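Long-range contact in MXIH (Shigella flexneri, PDB 2CA5), which probably polymerises as the subunit of the type III secretion needle, the extracellular conduit through which virulence proteins pass toward host cells: residues T23-L34 with Y50-R61. Sequence-based numbering, arbitrary orientation.
With NA (sodium ion), chain F.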
# COMPACT_ATOMS: atom_id res chain seq x y z
N THR A 23 7.08 3.67 -4.85
CA THR A 23 7.28 3.01 -3.57
C THR A 23 8.23 3.79 -2.65
O THR A 23 8.10 3.73 -1.43
CB THR A 23 7.68 1.54 -3.73
OG1 THR A 23 8.99 1.47 -4.30
CG2 THR A 23 6.70 0.83 -4.64
N GLN A 24 9.15 4.53 -3.25
CA GLN A 24 10.08 5.35 -2.47
C GLN A 24 9.34 6.54 -1.87
O GLN A 24 9.61 6.95 -0.75
CB GLN A 24 11.23 5.86 -3.36
CG GLN A 24 12.50 5.04 -3.25
CD GLN A 24 13.50 5.39 -4.34
OE1 GLN A 24 13.99 4.51 -5.05
NE2 GLN A 24 13.78 6.67 -4.50
N THR A 25 8.38 7.06 -2.63
CA THR A 25 7.54 8.17 -2.18
C THR A 25 6.62 7.71 -1.04
O THR A 25 6.47 8.41 -0.04
CB THR A 25 6.73 8.73 -3.35
OG1 THR A 25 7.59 9.51 -4.19
CG2 THR A 25 5.57 9.59 -2.84
N LEU A 26 6.00 6.55 -1.22
CA LEU A 26 5.10 6.00 -0.20
C LEU A 26 5.86 5.76 1.09
O LEU A 26 5.34 5.96 2.18
CB LEU A 26 4.45 4.70 -0.68
CG LEU A 26 3.03 4.83 -1.22
CD1 LEU A 26 2.71 3.69 -2.16
CD2 LEU A 26 2.02 4.84 -0.10
N GLN A 27 7.12 5.34 0.98
CA GLN A 27 7.94 5.11 2.16
C GLN A 27 8.29 6.42 2.88
O GLN A 27 8.44 6.45 4.10
CB GLN A 27 9.20 4.32 1.83
CG GLN A 27 10.04 4.03 3.07
CD GLN A 27 11.36 3.36 2.73
OE1 GLN A 27 12.34 4.03 2.41
NE2 GLN A 27 11.39 2.04 2.83
N GLY A 28 8.43 7.49 2.10
CA GLY A 28 8.71 8.81 2.65
C GLY A 28 7.48 9.28 3.43
O GLY A 28 7.61 9.81 4.53
N GLU A 29 6.30 9.07 2.86
CA GLU A 29 5.04 9.45 3.52
C GLU A 29 4.86 8.65 4.80
O GLU A 29 4.40 9.17 5.82
CB GLU A 29 3.85 9.23 2.59
CG GLU A 29 3.80 10.16 1.38
CD GLU A 29 2.65 9.84 0.45
OE1 GLU A 29 1.84 8.96 0.79
OE2 GLU A 29 2.56 10.47 -0.63
N LEU A 30 5.24 7.38 4.75
CA LEU A 30 5.17 6.50 5.92
C LEU A 30 6.12 6.99 7.01
O LEU A 30 5.76 7.05 8.19
CB LEU A 30 5.50 5.05 5.51
CG LEU A 30 5.29 3.94 6.54
CD1 LEU A 30 3.82 3.73 6.84
CD2 LEU A 30 5.93 2.63 6.08
N THR A 31 7.33 7.40 6.62
CA THR A 31 8.30 7.91 7.58
C THR A 31 7.81 9.18 8.28
O THR A 31 8.01 9.34 9.49
CB THR A 31 9.68 8.16 6.92
OG1 THR A 31 10.18 6.93 6.38
CG2 THR A 31 10.66 8.67 7.96
N LEU A 32 7.18 10.07 7.54
CA LEU A 32 6.67 11.31 8.11
C LEU A 32 5.49 11.02 9.04
O LEU A 32 5.31 11.68 10.06
CB LEU A 32 6.27 12.31 7.01
CG LEU A 32 7.43 12.91 6.20
CD1 LEU A 32 6.98 14.15 5.44
CD2 LEU A 32 8.63 13.23 7.07
N ALA A 33 4.69 10.02 8.69
CA ALA A 33 3.56 9.64 9.54
C ALA A 33 4.10 9.04 10.85
O ALA A 33 3.57 9.29 11.93
CB ALA A 33 2.65 8.66 8.82
N LEU A 34 5.18 8.28 10.74
CA LEU A 34 5.77 7.67 11.93
C LEU A 34 6.34 8.78 12.82
O LEU A 34 6.20 8.75 14.04
CB LEU A 34 6.89 6.69 11.54
CG LEU A 34 7.52 5.89 12.69
CD1 LEU A 34 6.50 4.95 13.36
CD2 LEU A 34 8.74 5.10 12.21
N TYR A 50 -1.00 6.59 10.70
CA TYR A 50 0.16 5.75 10.43
C TYR A 50 -0.30 4.37 9.97
O TYR A 50 0.23 3.82 9.00
CB TYR A 50 1.09 5.63 11.65
CG TYR A 50 2.25 4.69 11.37
CD1 TYR A 50 3.26 5.06 10.51
CD2 TYR A 50 2.22 3.37 11.83
CE1 TYR A 50 4.28 4.19 10.18
CE2 TYR A 50 3.23 2.47 11.49
CZ TYR A 50 4.25 2.90 10.66
OH TYR A 50 5.25 2.03 10.30
N GLN A 51 -1.31 3.83 10.64
CA GLN A 51 -1.87 2.52 10.29
C GLN A 51 -2.38 2.57 8.86
O GLN A 51 -2.16 1.64 8.08
CB GLN A 51 -3.04 2.15 11.22
CG GLN A 51 -2.64 1.74 12.63
CD GLN A 51 -3.82 1.65 13.59
OE1 GLN A 51 -4.89 2.21 13.34
NE2 GLN A 51 -3.62 0.97 14.70
N SER A 52 -3.10 3.63 8.53
CA SER A 52 -3.65 3.76 7.18
C SER A 52 -2.54 3.84 6.13
O SER A 52 -2.61 3.20 5.08
CB SER A 52 -4.58 4.98 7.11
OG SER A 52 -4.89 5.30 5.76
N LYS A 53 -1.49 4.58 6.43
CA LYS A 53 -0.38 4.68 5.49
C LYS A 53 0.33 3.34 5.33
O LYS A 53 0.72 2.96 4.22
CB LYS A 53 0.61 5.77 5.92
CG LYS A 53 1.71 6.02 4.91
CD LYS A 53 1.16 6.47 3.55
CE LYS A 53 0.37 7.76 3.66
NZ LYS A 53 -0.03 8.28 2.31
N LEU A 54 0.50 2.61 6.43
CA LEU A 54 1.16 1.32 6.36
C LEU A 54 0.32 0.35 5.53
O LEU A 54 0.84 -0.39 4.70
CB LEU A 54 1.43 0.76 7.76
CG LEU A 54 2.11 -0.61 7.80
CD1 LEU A 54 3.52 -0.52 7.20
CD2 LEU A 54 2.15 -1.14 9.24
N SER A 55 -1.00 0.38 5.71
CA SER A 55 -1.89 -0.48 4.93
C SER A 55 -1.81 -0.11 3.45
O SER A 55 -1.76 -0.99 2.59
CB SER A 55 -3.34 -0.35 5.42
OG SER A 55 -3.46 -0.72 6.78
N GLU A 56 -1.77 1.18 3.17
CA GLU A 56 -1.64 1.67 1.80
C GLU A 56 -0.41 1.09 1.10
O GLU A 56 -0.45 0.80 -0.09
CB GLU A 56 -1.58 3.19 1.78
CG GLU A 56 -1.57 3.79 0.40
CD GLU A 56 -1.80 5.29 0.43
OE1 GLU A 56 -2.21 5.81 1.49
OE2 GLU A 56 -1.57 5.94 -0.61
N TYR A 57 0.67 0.91 1.85
CA TYR A 57 1.88 0.34 1.27
C TYR A 57 1.65 -1.12 0.91
O TYR A 57 2.10 -1.59 -0.13
CB TYR A 57 3.07 0.45 2.24
CG TYR A 57 4.19 -0.51 1.87
CD1 TYR A 57 4.98 -0.28 0.74
CD2 TYR A 57 4.39 -1.69 2.57
CE1 TYR A 57 5.97 -1.17 0.36
CE2 TYR A 57 5.39 -2.58 2.21
CZ TYR A 57 6.17 -2.32 1.10
OH TYR A 57 7.17 -3.20 0.74
N THR A 58 0.94 -1.85 1.78
CA THR A 58 0.65 -3.26 1.53
C THR A 58 -0.35 -3.42 0.38
O THR A 58 -0.24 -4.34 -0.43
CB THR A 58 0.19 -3.99 2.80
OG1 THR A 58 -1.06 -3.44 3.25
CG2 THR A 58 1.22 -3.84 3.92
N LEU A 59 -1.33 -2.52 0.29
CA LEU A 59 -2.30 -2.57 -0.80
C LEU A 59 -1.57 -2.40 -2.13
O LEU A 59 -1.95 -3.00 -3.14
CB LEU A 59 -3.35 -1.48 -0.65
CG LEU A 59 -4.39 -1.67 0.47
CD1 LEU A 59 -5.02 -0.33 0.85
CD2 LEU A 59 -5.46 -2.66 0.04
N TYR A 60 -0.53 -1.58 -2.12
CA TYR A 60 0.27 -1.32 -3.31
C TYR A 60 0.89 -2.62 -3.84
O TYR A 60 0.88 -2.88 -5.04
CB TYR A 60 1.36 -0.29 -3.00
CG TYR A 60 2.28 0.04 -4.16
CD1 TYR A 60 2.25 1.30 -4.75
CD2 TYR A 60 3.20 -0.88 -4.62
CE1 TYR A 60 3.10 1.61 -5.80
CE2 TYR A 60 4.06 -0.58 -5.67
CZ TYR A 60 4.00 0.67 -6.26
OH TYR A 60 4.85 0.98 -7.30
N ARG A 61 1.41 -3.44 -2.93
CA ARG A 61 2.01 -4.72 -3.30
C ARG A 61 0.94 -5.72 -3.75
O ARG A 61 1.16 -6.49 -4.68
CB ARG A 61 2.85 -5.29 -2.15
CG ARG A 61 4.01 -4.39 -1.70
CD ARG A 61 5.01 -4.18 -2.84
NE ARG A 61 6.21 -3.47 -2.40
CZ ARG A 61 7.19 -3.09 -3.21
NH1 ARG A 61 7.12 -3.34 -4.51
NH2 ARG A 61 8.24 -2.44 -2.72
NA NA F . -1.11 8.47 -0.99
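K53 NZ is shared by two carboxylates, one from each helix: it donates to E29 OE1 at 2.5 Å and, weakly, to E56 OE1 at 3.4 Å. The shorter bond, very short for a lysine-carboxylate pair, meets E29 OE1 on its anti side, out of the carboxylate plane. A chi1 of -174° sets K53 CG 3.6 Å from L30 CA, and bends at chi2 and chi3, both 60°, then carry the amine to E29. Of the two glutamates E56 alone ligates the sodium ion, through OE2 at 2.6 Å.

Apolar contacts flank this network. L30 CD1 reaches Y50 CE1 at 3.4 Å and also touches L54 CB. L34 CD1 sits over one face of the Y50 ring, 4.2 Å from its centroid, a CH-pi contact, while A33 CB lies at the ring edge. Toward the other end, L26 spreads its methyls, CD1 against Y60 CD1 and CD2 against E56 CG.

The segment axes run 161° apart in direction, and helices 22-39 and 44-79 are consecutive, forming an antiparallel helical hairpin. E29 OE1 and E56 OE2 are 4.8 Å apart; lysine and sodium probably offset these like charges, though K53 NZ and the ion, 3.5 Å apart, also crowd each other.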